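Local coordinates for uncharacterized protein Atu1735 (Agrobacterium tumefaciens, PDB 2PPX) that is of unknown function but, as an all-helical, XRE-like helix-turn-helix protein, probably binds DNA as a transcriptional regulator, at residues K36-A41 with K79-D84; Y53-G58 with R75-I80. All coordinates share one frame; numbering follows the deposited sequence.

Contact 1 (K36-A41 with K79-D84); sequences KIIRRA and KIIAVD. With SO4 (sulfate ion), chain B; SO4 (sulfate ion), chain F.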
loop_
_atom_site.group_PDB
_atom_site.type_symbol
_atom_site.label_atom_id
_atom_site.label_comp_id
_atom_site.label_asym_id
_atom_site.label_seq_id
_atom_site.Cartn_x
_atom_site.Cartn_y
_atom_site.Cartn_z
ATOM N N LYS A 36 -11.996 -9.439 9.911
ATOM C CA LYS A 36 -12.289 -9.813 11.298
ATOM C C LYS A 36 -13.327 -10.934 11.353
ATOM O O LYS A 36 -13.183 -11.870 12.144
ATOM C CB LYS A 36 -12.798 -8.606 12.099
ATOM C CG LYS A 36 -12.938 -8.869 13.572
ATOM C CD LYS A 36 -13.241 -7.555 14.285
ATOM C CE LYS A 36 -13.534 -7.790 15.727
ATOM N NZ LYS A 36 -13.786 -6.475 16.423
ATOM N N ILE A 37 -14.359 -10.833 10.511
ATOM C CA ILE A 37 -15.314 -11.938 10.274
ATOM C C ILE A 37 -14.644 -13.249 9.873
ATOM O O ILE A 37 -14.891 -14.312 10.461
ATOM C CB ILE A 37 -16.401 -11.568 9.229
ATOM C CG1 ILE A 37 -17.150 -10.308 9.711
ATOM C CG2 ILE A 37 -17.431 -12.765 9.037
ATOM C CD1 ILE A 37 -18.217 -9.792 8.745
ATOM N N ILE A 38 -13.794 -13.160 8.858
ATOM C CA ILE A 38 -13.121 -14.326 8.326
ATOM C C ILE A 38 -12.219 -14.928 9.413
ATOM O O ILE A 38 -12.275 -16.114 9.651
ATOM C CB ILE A 38 -12.250 -13.931 7.073
ATOM C CG1 ILE A 38 -13.171 -13.544 5.885
ATOM C CG2 ILE A 38 -11.345 -15.096 6.664
ATOM C CD1 ILE A 38 -12.382 -12.754 4.805
ATOM N N ARG A 39 -11.385 -14.091 10.061
ATOM C CA ARG A 39 -10.469 -14.605 11.088
ATOM C C ARG A 39 -11.203 -15.294 12.245
ATOM O O ARG A 39 -10.835 -16.386 12.678
ATOM C CB ARG A 39 -9.580 -13.468 11.637
ATOM C CG ARG A 39 -8.591 -13.957 12.696
ATOM C CD ARG A 39 -7.746 -12.807 13.243
ATOM N NE ARG A 39 -8.514 -11.730 13.869
ATOM C CZ ARG A 39 -9.040 -11.767 15.097
ATOM N NH1 ARG A 39 -8.933 -12.864 15.856
ATOM N NH2 ARG A 39 -9.695 -10.702 15.565
ATOM N N ARG A 40 -12.230 -14.639 12.775
ATOM C CA ARG A 40 -13.025 -15.256 13.840
ATOM C C ARG A 40 -13.744 -16.512 13.376
ATOM O O ARG A 40 -13.904 -17.477 14.141
ATOM C CB ARG A 40 -14.015 -14.261 14.419
ATOM C CG ARG A 40 -13.318 -13.221 15.266
ATOM C CD ARG A 40 -14.315 -12.353 15.971
ATOM N NE ARG A 40 -13.628 -11.458 16.898
ATOM C CZ ARG A 40 -14.201 -10.488 17.594
ATOM N NH1 ARG A 40 -13.453 -9.740 18.414
ATOM N NH2 ARG A 40 -15.503 -10.243 17.464
ATOM N N ALA A 41 -14.151 -16.550 12.116
ATOM C CA ALA A 41 -14.846 -17.753 11.653
ATOM C C ALA A 41 -13.909 -18.952 11.524
ATOM O O ALA A 41 -14.349 -20.114 11.629
ATOM C CB ALA A 41 -15.577 -17.493 10.368
ATOM N N LYS A 79 -10.719 -12.500 -0.181
ATOM C CA LYS A 79 -11.752 -13.346 -0.769
ATOM C C LYS A 79 -11.264 -14.781 -1.036
ATOM O O LYS A 79 -11.999 -15.756 -0.811
ATOM C CB LYS A 79 -12.331 -12.701 -2.026
ATOM C CG LYS A 79 -13.297 -13.645 -2.764
ATOM C CD LYS A 79 -14.585 -12.933 -3.116
ATOM C CE LYS A 79 -15.669 -13.929 -3.542
ATOM N NZ LYS A 79 -16.226 -13.478 -4.845
ATOM N N ILE A 80 -10.009 -14.939 -1.477
ATOM C CA ILE A 80 -9.486 -16.282 -1.726
ATOM C C ILE A 80 -9.326 -17.041 -0.431
ATOM O O ILE A 80 -9.646 -18.234 -0.365
ATOM C CB ILE A 80 -8.098 -16.284 -2.456
ATOM C CG1 ILE A 80 -8.142 -15.398 -3.700
ATOM C CG2 ILE A 80 -7.709 -17.724 -2.791
ATOM C CD1 ILE A 80 -9.213 -15.758 -4.661
ATOM N N ILE A 81 -8.821 -16.356 0.587
ATOM C CA ILE A 81 -8.694 -16.956 1.925
ATOM C C ILE A 81 -10.071 -17.463 2.384
ATOM O O ILE A 81 -10.219 -18.610 2.811
ATOM C CB ILE A 81 -8.129 -15.940 2.970
ATOM C CG1 ILE A 81 -6.686 -15.554 2.630
ATOM C CG2 ILE A 81 -8.247 -16.512 4.410
ATOM C CD1 ILE A 81 -6.151 -14.398 3.456
ATOM N N ALA A 82 -11.079 -16.598 2.290
ATOM C CA ALA A 82 -12.455 -16.972 2.650
ATOM C C ALA A 82 -12.977 -18.207 1.895
ATOM O O ALA A 82 -13.605 -19.107 2.500
ATOM C CB ALA A 82 -13.390 -15.783 2.453
ATOM N N VAL A 83 -12.734 -18.267 0.582
ATOM C CA VAL A 83 -13.204 -19.391 -0.237
ATOM C C VAL A 83 -12.433 -20.675 0.082
ATOM O O VAL A 83 -13.016 -21.757 0.098
ATOM C CB VAL A 83 -13.172 -19.071 -1.772
ATOM C CG1 VAL A 83 -13.522 -20.291 -2.612
ATOM C CG2 VAL A 83 -14.131 -17.945 -2.090
ATOM N N ASP A 84 -11.132 -20.558 0.334
ATOM C CA ASP A 84 -10.284 -21.725 0.591
ATOM C C ASP A 84 -9.175 -21.454 1.597
ATOM O O ASP A 84 -8.010 -21.265 1.208
ATOM C CB ASP A 84 -9.666 -22.260 -0.691
ATOM C CG ASP A 84 -9.018 -23.645 -0.494
ATOM O OD1 ASP A 84 -9.229 -24.298 0.563
ATOM O OD2 ASP A 84 -8.294 -24.077 -1.407
HETATM S S SO4 B . -10.445 -12.012 19.098
HETATM O O1 SO4 B . -10.670 -11.667 20.488
HETATM O O2 SO4 B . -10.641 -10.777 18.364
HETATM O O3 SO4 B . -9.156 -12.670 18.946
HETATM O O4 SO4 B . -11.392 -13.008 18.599
HETATM S S SO4 F . -15.682 -6.953 19.290
HETATM O O1 SO4 F . -14.227 -6.824 19.280
HETATM O O2 SO4 F . -16.251 -5.862 20.083
HETATM O O3 SO4 F . -16.190 -6.879 17.917
HETATM O O4 SO4 F . -16.052 -8.235 19.891
#
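I38 reaches from helix 34-41 to I81 and A82 on helix 72-83, and the two helices come close enough there for the CA atoms of I38 and A82 to lie 6.3 Å apart. From its CB, which points at the other helix, the side chain divides. The CG2 branch of I38 meets CG2 of I81 at 4.1 Å, methyl against methyl, the two isoleucines crossing at about a right angle. The other branch runs along A82: CG1 already touches the alanine CB, and the terminal CD1 of I38 rests 4.0 Å from that same CB of A82. With chi1 at -69°, CG1 sits beside the backbone N and CG2 beside the carbonyl carbon, which spreads the fork over both partners. A branched isoleucine suits this place because it can serve two neighbours at once, while the small A82 lets the helices approach. F49 of helix 46-53 also packs on I38, and Y53 on I81, joining a third helix to the pair.

The basic side chains of 36-41 point to other partners, two sulfate ions probably from the crystallisation liquor. R39 bends at chi3 (59°) and presents its guanidinium edge to the sulfate of chain B, R39 NH2 giving O2 of that ion a nearly straight bond of 3.0 Å and NH1 binding O3; its NE keeps a salt bridge to E64. The extended R40 reaches O2 of the chain B sulfate with NH1 (3.0 Å) and also the sulfate of chain F, whose O1 and O3 are gripped by NZ of K36. CE of K36 lies over the R40 guanidinium face. The apolar contact belongs to the compact helical bundle of XRE-type helix-turn-helix domains; here helix 34-41, the first of the modelled chain, packs on helix 72-83.

Contact 2 (Y53-G58 with R75-I80); sequences YHIPLG and RAYLKI. With SO4 (sulfate ion), chain E; SO4 (sulfate ion), chain D; SO4 (sulfate ion), chain C.
Y77 of helix 72-83 pushes its ring toward the turn that follows helix 46-53, the linker of the helix-turn-helix motif leading into helix 57-64. With CG anti to the backbone N (chi1 -180°), the phenol stands out from its helix as a long bump. The hollow that takes its tip is formed by CB of Y53, 3.6 Å from the Y77 OH, and by I55, whose CG1 lies 4.2 Å from CE2 of Y77 at the ring edge. I55 is a bump in its turn: its CD1 meets CD2 of L78 at 4.2 Å, and I35, F49, L60 and W63 also pack on it. A branched aliphatic residue suits so enclosed a spot, and the end of L78 comes nearer to it than its CB bond alone would bring it. The Y53 hydroxyl is hydrogen-bonded to the carbonyl O of P85.

R75 holds two sulfates, probably from the crystallisation liquor, by its guanidinium edge, NH2 of R75 lying 2.7 Å from O2 of the sulfate of chain E. A tyrosine fits position 77 because its flat ring packs against Y53 and I55 while its hydroxyl serves the backbone: Y77 OH donates to Y53 O at 2.7 Å, tilted 30° from the carbonyl plane.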
loop_
_atom_site.group_PDB
_atom_site.type_symbol
_atom_site.label_atom_id
_atom_site.label_comp_id
_atom_site.label_asym_id
_atom_site.label_seq_id
_atom_site.Cartn_x
_atom_site.Cartn_y
_atom_site.Cartn_z
ATOM N N TYR A 53 -1.282 -16.229 6.942
ATOM C CA TYR A 53 -1.640 -15.589 5.670
ATOM C C TYR A 53 -0.737 -14.445 5.212
ATOM O O TYR A 53 -1.036 -13.793 4.213
ATOM C CB TYR A 53 -3.132 -15.175 5.679
ATOM C CG TYR A 53 -4.010 -16.395 5.810
ATOM C CD1 TYR A 53 -4.071 -17.348 4.783
ATOM C CD2 TYR A 53 -4.746 -16.629 6.975
ATOM C CE1 TYR A 53 -4.859 -18.499 4.910
ATOM C CE2 TYR A 53 -5.566 -17.776 7.106
ATOM C CZ TYR A 53 -5.588 -18.707 6.066
ATOM O OH TYR A 53 -6.336 -19.842 6.154
ATOM N N HIS A 54 0.377 -14.240 5.923
ATOM C CA HIS A 54 1.403 -13.249 5.569
ATOM C C HIS A 54 0.854 -11.829 5.461
ATOM O O HIS A 54 1.143 -11.097 4.507
ATOM C CB HIS A 54 2.153 -13.666 4.300
ATOM C CG HIS A 54 2.797 -15.022 4.399
ATOM N ND1 HIS A 54 4.036 -15.294 3.876
ATOM C CD2 HIS A 54 2.398 -16.156 5.017
ATOM C CE1 HIS A 54 4.361 -16.550 4.130
ATOM N NE2 HIS A 54 3.383 -17.098 4.822
ATOM N N ILE A 55 0.039 -11.456 6.436
ATOM C CA ILE A 55 -0.459 -10.076 6.535
ATOM C C ILE A 55 0.175 -9.470 7.798
ATOM O O ILE A 55 -0.028 -9.978 8.886
ATOM C CB ILE A 55 -1.970 -10.031 6.615
ATOM C CG1 ILE A 55 -2.593 -10.635 5.319
ATOM C CG2 ILE A 55 -2.485 -8.582 6.854
ATOM C CD1 ILE A 55 -4.023 -11.005 5.480
ATOM N N PRO A 56 0.955 -8.402 7.643
ATOM C CA PRO A 56 1.674 -7.835 8.812
ATOM C C PRO A 56 0.648 -7.481 9.906
ATOM O O PRO A 56 -0.482 -7.088 9.616
ATOM C CB PRO A 56 2.362 -6.577 8.239
ATOM C CG PRO A 56 2.453 -6.843 6.757
ATOM C CD PRO A 56 1.185 -7.627 6.409
ATOM N N LEU A 57 1.010 -7.748 11.145
ATOM C CA LEU A 57 0.069 -7.730 12.246
ATOM C C LEU A 57 -0.555 -6.336 12.486
ATOM O O LEU A 57 -1.719 -6.251 12.804
ATOM C CB LEU A 57 0.795 -8.200 13.506
ATOM C CG LEU A 57 0.030 -8.305 14.808
ATOM C CD1 LEU A 57 -1.253 -9.228 14.674
ATOM C CD2 LEU A 57 0.996 -8.810 15.878
ATOM N N GLY A 58 0.237 -5.273 12.362
ATOM C CA GLY A 58 -0.269 -3.918 12.565
ATOM C C GLY A 58 -1.312 -3.566 11.526
ATOM O O GLY A 58 -2.365 -3.057 11.861
ATOM N N ARG A 75 -8.036 -7.057 -0.916
ATOM C CA ARG A 75 -9.420 -7.499 -0.854
ATOM C C ARG A 75 -9.606 -8.772 -1.639
ATOM O O ARG A 75 -10.335 -9.683 -1.190
ATOM C CB ARG A 75 -10.412 -6.440 -1.386
ATOM C CG ARG A 75 -10.434 -5.178 -0.522
ATOM C CD ARG A 75 -11.620 -4.302 -0.862
ATOM N NE ARG A 75 -11.626 -3.764 -2.240
ATOM C CZ ARG A 75 -10.990 -2.655 -2.650
ATOM N NH1 ARG A 75 -10.192 -1.941 -1.833
ATOM N NH2 ARG A 75 -11.145 -2.251 -3.906
ATOM N N ALA A 76 -8.984 -8.833 -2.827
ATOM C CA ALA A 76 -9.065 -10.040 -3.674
ATOM C C ALA A 76 -8.465 -11.226 -2.906
ATOM O O ALA A 76 -9.039 -12.311 -2.852
ATOM C CB ALA A 76 -8.347 -9.809 -4.980
ATOM N N TYR A 77 -7.315 -10.984 -2.278
ATOM C CA TYR A 77 -6.626 -12.018 -1.484
ATOM C C TYR A 77 -7.502 -12.544 -0.325
ATOM O O TYR A 77 -7.566 -13.740 -0.082
ATOM C CB TYR A 77 -5.295 -11.441 -0.964
ATOM C CG TYR A 77 -4.480 -12.419 -0.128
ATOM C CD1 TYR A 77 -4.384 -13.770 -0.479
ATOM C CD2 TYR A 77 -3.782 -11.973 0.990
ATOM C CE1 TYR A 77 -3.648 -14.646 0.288
ATOM C CE2 TYR A 77 -3.030 -12.837 1.763
ATOM C CZ TYR A 77 -2.960 -14.162 1.410
ATOM O OH TYR A 77 -2.237 -15.025 2.190
ATOM N N LEU A 78 -8.137 -11.634 0.404
ATOM C CA LEU A 78 -9.061 -11.979 1.488
ATOM C C LEU A 78 -10.230 -12.796 1.015
ATOM O O LEU A 78 -10.687 -13.697 1.718
ATOM C CB LEU A 78 -9.595 -10.707 2.189
ATOM C CG LEU A 78 -8.517 -10.029 3.029
ATOM C CD1 LEU A 78 -8.936 -8.661 3.534
ATOM C CD2 LEU A 78 -8.054 -10.964 4.207
ATOM N N LYS A 79 -10.719 -12.500 -0.181
ATOM C CA LYS A 79 -11.752 -13.346 -0.769
ATOM C C LYS A 79 -11.264 -14.781 -1.036
ATOM O O LYS A 79 -11.999 -15.756 -0.811
ATOM C CB LYS A 79 -12.331 -12.701 -2.026
ATOM C CG LYS A 79 -13.297 -13.645 -2.764
ATOM C CD LYS A 79 -14.585 -12.933 -3.116
ATOM C CE LYS A 79 -15.669 -13.929 -3.542
ATOM N NZ LYS A 79 -16.226 -13.478 -4.845
ATOM N N ILE A 80 -10.009 -14.939 -1.477
ATOM C CA ILE A 80 -9.486 -16.282 -1.726
ATOM C C ILE A 80 -9.326 -17.041 -0.431
ATOM O O ILE A 80 -9.646 -18.234 -0.365
ATOM C CB ILE A 80 -8.098 -16.284 -2.456
ATOM C CG1 ILE A 80 -8.142 -15.398 -3.700
ATOM C CG2 ILE A 80 -7.709 -17.724 -2.791
ATOM C CD1 ILE A 80 -9.213 -15.758 -4.661
HETATM S S SO4 E . -13.151 -4.666 -5.916
HETATM O O1 SO4 E . -12.786 -5.338 -4.662
HETATM O O2 SO4 E . -12.837 -3.242 -5.819
HETATM O O3 SO4 E . -12.438 -5.205 -7.076
HETATM O O4 SO4 E . -14.581 -4.862 -6.126
HETATM S S SO4 D . -8.795 1.192 -3.553
HETATM O O1 SO4 D . -9.352 0.314 -4.590
HETATM O O2 SO4 D . -8.581 0.466 -2.304
HETATM O O3 SO4 D . -7.516 1.750 -3.982
HETATM O O4 SO4 D . -9.817 2.224 -3.362
HETATM S S SO4 C . 7.497 -12.889 2.719
HETATM O O1 SO4 C . 6.947 -12.791 1.360
HETATM O O2 SO4 C . 8.057 -11.599 3.116
HETATM O O3 SO4 C . 6.489 -13.266 3.712
HETATM O O4 SO4 C . 8.533 -13.916 2.706
#

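In the fold
Helix 72-83 is common to both contacts, whose centres lie about 9 Å apart. Along the chain, helix 34-41 comes first, then the 53-58 turn, and last the long helix that meets both: 75-80 faces the turn, and 79-84, overlapping it at K79 and I80, faces helix 34-41. The contacts join directly, I38 CD1 lying 3.6 Å from L78 O and I81 CD1 3.8 Å from Y53 CG. One helix thus ties helix 34-41 to the turn before helix 57-64 in one continuous core, consistent with holding that helix in place. Both contacts also reach a second subunit; K79 NZ is hydrogen-bonded to A91 O of the second subunit.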